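Local coordinates for amidase (Bacillus anthracis, PDB 5EWQ), which probably hydrolyses amide bonds as a member of the amidase family, some relatives of which serve as the A subunit of glutamyl-tRNA(Gln) amidotransferase, at residues A[63-68]-A[94-99]; A[87-92]-A[185-190]. All blocks are in the same frame, centred on the assembly; numbering follows the deposited sequence.

Interaction 1 of 2, residues A[63-68]-A[94-99]; sequences SYEELT and NAMEEA
In Thr68 a chi1 of -56° sets OG1 beside the backbone N and carries CG2 anti to that N, toward helix 95-104, while Met96, a selenomethionine, bends at chi2 and chi3 and runs past it in the opposite direction. Met96 SE comes to rest 3.8 Å from Thr68 CG2 and also lies 3.7 Å from Glu65 O, filling the angle between the threonine and the backbone one turn earlier. Thr68 CG2 also reaches Ala95 CB at 4.1 Å, and Thr68 OG1 sits 3.6 Å from Ala99 CB. That hydroxyl is satisfied within its own helix: Thr68 OG1 bonds Tyr64 O at 2.9 Å, meeting the carbonyl from the face opposite to the one used by Thr68 N. The carbonyl thus serves two donors, and the methyl is left turned to the partner helix. Ala99 also packs against the backbone of Glu65, its CB 4.1 Å from Glu65 CA. The Glu65 carboxylate itself pairs with Arg100, and the Tyr64 hydroxyl with Gln54. Thr68 and Ala95 both touch Leu163 of strand 161-166. With alanines at the interface, the axes of the short helical segments approach to 8.8 Å at 157°, a close-packed antiparallel helix pair lying against the large mixed sheet of the amidase fold.

Interaction 2 of 2, residues A[87-92]-A[185-190]; sequences SVTEIN and GKKGQN
Glu90 and Lys186 meet nearly at right angles in a long salt bridge, with Lys186 NZ 3.4 Å from Glu90 OE2; as a hydrogen bond it is weak. Each group has its stronger partner elsewhere: Asp123 OD1 for Lys186 NZ and Arg21 NH1 for Glu90 OE2. Bases and acids thus alternate from Arg21 through Glu90 and Lys186 to Asp123, which would tend to keep the buried Glu90 and Lys186 charged. Asp123 OD1 also bonds the hydroxyl of Thr89, which fixes that side chain beside the lysine. Lys186 gets there fully extended, CG anti to the backbone N (chi1 178°), and its NZ passes 4.1 Å from Thr89 CB.

Lys187 behaves differently. Its chain bends at chi2 and chi4 and crosses Thr89 obliquely, with Thr89 CG2 3.7 Å from Lys187 CB. Further out its methylenes run beside a strand carbonyl, Lys187 CE lying 3.5 Å from Val88 O, but the amine is claimed by Gln80 and Asn86. At the far end the Asn190 amide comes up against Ser87, whose CB is 3.3 Å from Asn190 OD1; this is packing only, since both polar atoms of that amide are hydrogen-bonded elsewhere, and the Ser87 hydroxyl bonds Asp79. Gln189 NE2 is gripped twice, by the backbone carbonyl of Ser181 and by Asn190 O at 2.7 Å in a nearly straight bond (176°).

The backbones run roughly antiparallel (149°), but the contact is made largely by side chains, with Val88 O the main backbone atom taking part. Strand 88-91, outermost in the large sheet, spends its backbone bonds on strand 161-166, with a classic beta bulge where Thr89 and Glu90 both face Lys165. Helices 64-79 and 206-213 touch Val88, and helix 20-28 reaches both lysines through Arg21 and Val22.

In the fold
From the N terminus, helix 64-79 leads into edge strand 88-91 and on into helix 95-104. Interaction 1 closes a short loop of 25 residues, folding helix 95-104 back along helix 64-79 with the strand inside that loop. Interaction 2 closes a much longer one of 92 residues, from the same strand to the small hairpin 183-189. Because 87-92 lies within the first loop and 94-99 within the second, the two closures cross rather than nest. Their centres are about 21 Å apart, yet Glu98 and the poorly ordered Asn92 come together, in at most a weak hydrogen bond. Interaction 1 pairs the helices flanking strand 88-91 in the chain; interaction 2 joins that edge strand to hairpin 183-189.

Interaction 1 of 2, residues A[63-68]-A[94-99]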
loop_
_atom_site.group_PDB
_atom_site.type_symbol
_atom_site.label_atom_id
_atom_site.label_comp_id
_atom_site.label_asym_id
_atom_site.label_seq_id
_atom_site.Cartn_x
_atom_site.Cartn_y
_atom_site.Cartn_z
ATOM N N SER A 63 -21.759 -7.940 13.534
ATOM C CA SER A 63 -20.700 -8.271 14.478
ATOM C C SER A 63 -19.371 -8.427 13.744
ATOM O O SER A 63 -19.329 -8.415 12.512
ATOM C CB SER A 63 -21.038 -9.548 15.249
ATOM O OG SER A 63 -21.151 -10.658 14.376
ATOM N N TYR A 64 -18.289 -8.572 14.500
ATOM C CA TYR A 64 -16.964 -8.736 13.913
ATOM C C TYR A 64 -16.835 -10.079 13.200
ATOM O O TYR A 64 -16.164 -10.183 12.174
ATOM C CB TYR A 64 -15.883 -8.604 14.987
ATOM C CG TYR A 64 -15.710 -7.194 15.503
ATOM C CD1 TYR A 64 -15.656 -6.116 14.628
ATOM C CD2 TYR A 64 -15.612 -6.938 16.864
ATOM C CE1 TYR A 64 -15.498 -4.826 15.093
ATOM C CE2 TYR A 64 -15.457 -5.650 17.340
ATOM C CZ TYR A 64 -15.401 -4.599 16.450
ATOM O OH TYR A 64 -15.246 -3.314 16.919
ATOM N N GLU A 65 -17.484 -11.100 13.750
ATOM C CA GLU A 65 -17.475 -12.427 13.145
ATOM C C GLU A 65 -18.190 -12.408 11.798
ATOM O O GLU A 65 -17.739 -13.029 10.835
ATOM C CB GLU A 65 -18.127 -13.448 14.079
ATOM C CG GLU A 65 -18.134 -14.867 13.537
ATOM C CD GLU A 65 -18.824 -15.842 14.469
ATOM O OE1 GLU A 65 -18.895 -17.042 14.128
ATOM O OE2 GLU A 65 -19.295 -15.411 15.543
ATOM N N GLU A 66 -19.306 -11.689 11.740
ATOM C CA GLU A 66 -20.057 -11.536 10.500
ATOM C C GLU A 66 -19.269 -10.722 9.482
ATOM O O GLU A 66 -19.263 -11.037 8.293
ATOM C CB GLU A 66 -21.409 -10.871 10.765
ATOM C CG GLU A 66 -22.404 -11.744 11.507
ATOM C CD GLU A 66 -23.699 -11.016 11.807
ATOM O OE1 GLU A 66 -23.681 -10.091 12.645
ATOM O OE2 GLU A 66 -24.733 -11.365 11.202
ATOM N N LEU A 67 -18.607 -9.672 9.961
ATOM C CA LEU A 67 -17.808 -8.803 9.104
ATOM C C LEU A 67 -16.674 -9.575 8.443
ATOM O O LEU A 67 -16.401 -9.401 7.255
ATOM C CB LEU A 67 -17.247 -7.630 9.910
ATOM C CG LEU A 67 -16.392 -6.622 9.141
ATOM C CD1 LEU A 67 -17.204 -5.961 8.041
ATOM C CD2 LEU A 67 -15.812 -5.580 10.083
ATOM N N THR A 68 -16.019 -10.432 9.220
ATOM C CA THR A 68 -14.929 -11.251 8.709
ATOM C C THR A 68 -15.452 -12.290 7.721
ATOM O O THR A 68 -14.808 -12.582 6.713
ATOM C CB THR A 68 -14.174 -11.958 9.854
ATOM O OG1 THR A 68 -13.698 -10.981 10.788
ATOM C CG2 THR A 68 -12.995 -12.755 9.314
ATOM N N ASN A 94 -7.000 -18.397 11.618
ATOM C CA ASN A 94 -7.560 -18.044 12.915
ATOM C C ASN A 94 -8.311 -16.717 12.867
ATOM O O ASN A 94 -8.583 -16.115 13.904
ATOM C CB ASN A 94 -6.455 -17.972 13.972
ATOM C CG ASN A 94 -5.674 -19.266 14.089
ATOM O OD1 ASN A 94 -6.218 -20.353 13.897
ATOM N ND2 ASN A 94 -4.389 -19.154 14.404
ATOM N N ALA A 95 -8.643 -16.271 11.659
ATOM C CA ALA A 95 -9.320 -14.989 11.468
ATOM C C ALA A 95 -10.667 -14.947 12.179
ATOM O O ALA A 95 -11.042 -13.926 12.755
ATOM C CB ALA A 95 -9.500 -14.705 9.985
HETATM N N MSE A 96 -11.393 -16.060 12.136
HETATM C CA MSE A 96 -12.693 -16.149 12.786
HETATM C C MSE A 96 -12.547 -16.303 14.295
HETATM O O MSE A 96 -13.297 -15.701 15.063
HETATM C CB MSE A 96 -13.501 -17.315 12.212
HETATM C CG MSE A 96 -13.889 -17.133 10.753
HETATM SE SE MSE A 96 -15.176 -15.690 10.482
HETATM C CE MSE A 96 -16.707 -16.762 9.929
ATOM N N GLU A 97 -11.576 -17.109 14.716
ATOM C CA GLU A 97 -11.336 -17.343 16.137
ATOM C C GLU A 97 -10.927 -16.055 16.843
ATOM O O GLU A 97 -11.305 -15.816 17.989
ATOM C CB GLU A 97 -10.265 -18.419 16.332
ATOM C CG GLU A 97 -9.988 -18.764 17.787
ATOM C CD GLU A 97 -9.163 -20.026 17.942
ATOM O OE1 GLU A 97 -7.920 -19.946 17.841
ATOM O OE2 GLU A 97 -9.760 -21.101 18.167
ATOM N N GLU A 98 -10.155 -15.225 16.148
ATOM C CA GLU A 98 -9.750 -13.934 16.688
ATOM C C GLU A 98 -10.908 -12.944 16.646
ATOM O O GLU A 98 -11.040 -12.094 17.523
ATOM C CB GLU A 98 -8.550 -13.378 15.916
ATOM C CG GLU A 98 -7.280 -14.202 16.061
ATOM C CD GLU A 98 -6.153 -13.694 15.184
ATOM O OE1 GLU A 98 -6.219 -12.527 14.743
ATOM O OE2 GLU A 98 -5.202 -14.465 14.931
ATOM N N ALA A 99 -11.751 -13.066 15.624
ATOM C CA ALA A 99 -12.891 -12.169 15.454
ATOM C C ALA A 99 -13.939 -12.375 16.543
ATOM O O ALA A 99 -14.475 -11.410 17.087
ATOM C CB ALA A 99 -13.515 -12.360 14.081
#

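Interaction 2 of 2, residues A[87-92]-A[185-190]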
loop_
_atom_site.group_PDB
_atom_site.type_symbol
_atom_site.label_atom_id
_atom_site.label_comp_id
_atom_site.label_asym_id
_atom_site.label_seq_id
_atom_site.Cartn_x
_atom_site.Cartn_y
_atom_site.Cartn_z
ATOM N N SER A 87 -5.680 -11.328 -5.782
ATOM C CA SER A 87 -4.959 -10.272 -5.085
ATOM C C SER A 87 -4.604 -10.672 -3.659
ATOM O O SER A 87 -3.961 -9.912 -2.934
ATOM C CB SER A 87 -5.785 -8.987 -5.070
ATOM O OG SER A 87 -6.988 -9.167 -4.344
ATOM N N VAL A 88 -5.027 -11.867 -3.261
ATOM C CA VAL A 88 -4.766 -12.363 -1.915
ATOM C C VAL A 88 -3.813 -13.553 -1.941
ATOM O O VAL A 88 -4.076 -14.554 -2.607
ATOM C CB VAL A 88 -6.069 -12.773 -1.207
ATOM C CG1 VAL A 88 -5.771 -13.314 0.180
ATOM C CG2 VAL A 88 -7.021 -11.591 -1.131
ATOM N N THR A 89 -2.705 -13.437 -1.215
ATOM C CA THR A 89 -1.728 -14.515 -1.140
ATOM C C THR A 89 -2.010 -15.442 0.034
ATOM O O THR A 89 -1.942 -16.663 -0.099
ATOM C CB THR A 89 -0.290 -13.977 -1.006
ATOM O OG1 THR A 89 -0.228 -13.036 0.074
ATOM C CG2 THR A 89 0.151 -13.300 -2.290
ATOM N N GLU A 90 -2.327 -14.859 1.183
ATOM C CA GLU A 90 -2.523 -15.642 2.393
ATOM C C GLU A 90 -3.800 -15.257 3.130
ATOM O O GLU A 90 -4.252 -14.114 3.058
ATOM C CB GLU A 90 -1.320 -15.481 3.325
ATOM C CG GLU A 90 -0.916 -16.758 4.032
ATOM C CD GLU A 90 -0.264 -17.755 3.094
ATOM O OE1 GLU A 90 -0.450 -18.975 3.297
ATOM O OE2 GLU A 90 0.438 -17.319 2.156
ATOM N N ILE A 91 -4.377 -16.223 3.836
ATOM C CA ILE A 91 -5.551 -15.986 4.667
ATOM C C ILE A 91 -5.323 -16.546 6.063
ATOM O O ILE A 91 -4.932 -17.701 6.217
ATOM C CB ILE A 91 -6.821 -16.621 4.062
ATOM C CG1 ILE A 91 -7.268 -15.845 2.822
ATOM C CG2 ILE A 91 -7.947 -16.654 5.085
ATOM C CD1 ILE A 91 -7.730 -14.436 3.119
ATOM N N ASN A 92 -5.555 -15.719 7.078
ATOM C CA ASN A 92 -5.446 -16.153 8.465
ATOM C C ASN A 92 -6.472 -17.239 8.772
ATOM O O ASN A 92 -7.676 -16.997 8.698
ATOM C CB ASN A 92 -5.630 -14.962 9.410
ATOM C CG ASN A 92 -5.205 -15.268 10.838
ATOM O OD1 ASN A 92 -5.178 -16.422 11.264
ATOM N ND2 ASN A 92 -4.874 -14.223 11.589
ATOM N N GLY A 185 5.653 -14.831 -8.285
ATOM C CA GLY A 185 5.866 -16.252 -8.492
ATOM C C GLY A 185 5.183 -17.099 -7.435
ATOM O O GLY A 185 5.053 -18.312 -7.586
ATOM N N LYS A 186 4.740 -16.450 -6.364
ATOM C CA LYS A 186 4.101 -17.140 -5.250
ATOM C C LYS A 186 2.627 -17.430 -5.513
ATOM O O LYS A 186 2.168 -18.560 -5.342
ATOM C CB LYS A 186 4.243 -16.315 -3.971
ATOM C CG LYS A 186 3.563 -16.923 -2.758
ATOM C CD LYS A 186 3.612 -15.971 -1.577
ATOM C CE LYS A 186 2.984 -16.586 -0.338
ATOM N NZ LYS A 186 3.013 -15.645 0.815
ATOM N N LYS A 187 1.886 -16.407 -5.928
ATOM C CA LYS A 187 0.444 -16.538 -6.099
ATOM C C LYS A 187 0.010 -16.385 -7.556
ATOM O O LYS A 187 -0.938 -17.035 -7.999
ATOM C CB LYS A 187 -0.286 -15.511 -5.233
ATOM C CG LYS A 187 -1.767 -15.794 -5.068
ATOM C CD LYS A 187 -1.991 -17.150 -4.418
ATOM C CE LYS A 187 -3.468 -17.502 -4.364
ATOM N NZ LYS A 187 -4.053 -17.650 -5.725
ATOM N N GLY A 188 0.701 -15.527 -8.297
ATOM C CA GLY A 188 0.377 -15.306 -9.695
ATOM C C GLY A 188 0.123 -13.848 -10.023
ATOM O O GLY A 188 0.634 -12.952 -9.352
ATOM N N GLN A 189 -0.681 -13.611 -11.055
ATOM C CA GLN A 189 -0.925 -12.258 -11.545
ATOM C C GLN A 189 -2.108 -11.582 -10.860
ATOM O O GLN A 189 -3.191 -12.156 -10.756
ATOM C CB GLN A 189 -1.157 -12.281 -13.058
ATOM C CG GLN A 189 -1.524 -10.928 -13.646
ATOM C CD GLN A 189 -0.393 -9.926 -13.546
ATOM O OE1 GLN A 189 0.703 -10.159 -14.054
ATOM N NE2 GLN A 189 -0.652 -8.805 -12.881
ATOM N N ASN A 190 -1.887 -10.357 -10.397
ATOM C CA ASN A 190 -2.949 -9.537 -9.830
ATOM C C ASN A 190 -3.736 -8.863 -10.949
ATOM O O ASN A 190 -3.149 -8.366 -11.911
ATOM C CB ASN A 190 -2.363 -8.483 -8.886
ATOM C CG ASN A 190 -3.337 -8.048 -7.807
ATOM O OD1 ASN A 190 -2.999 -8.048 -6.625
ATOM N ND2 ASN A 190 -4.544 -7.663 -8.205
#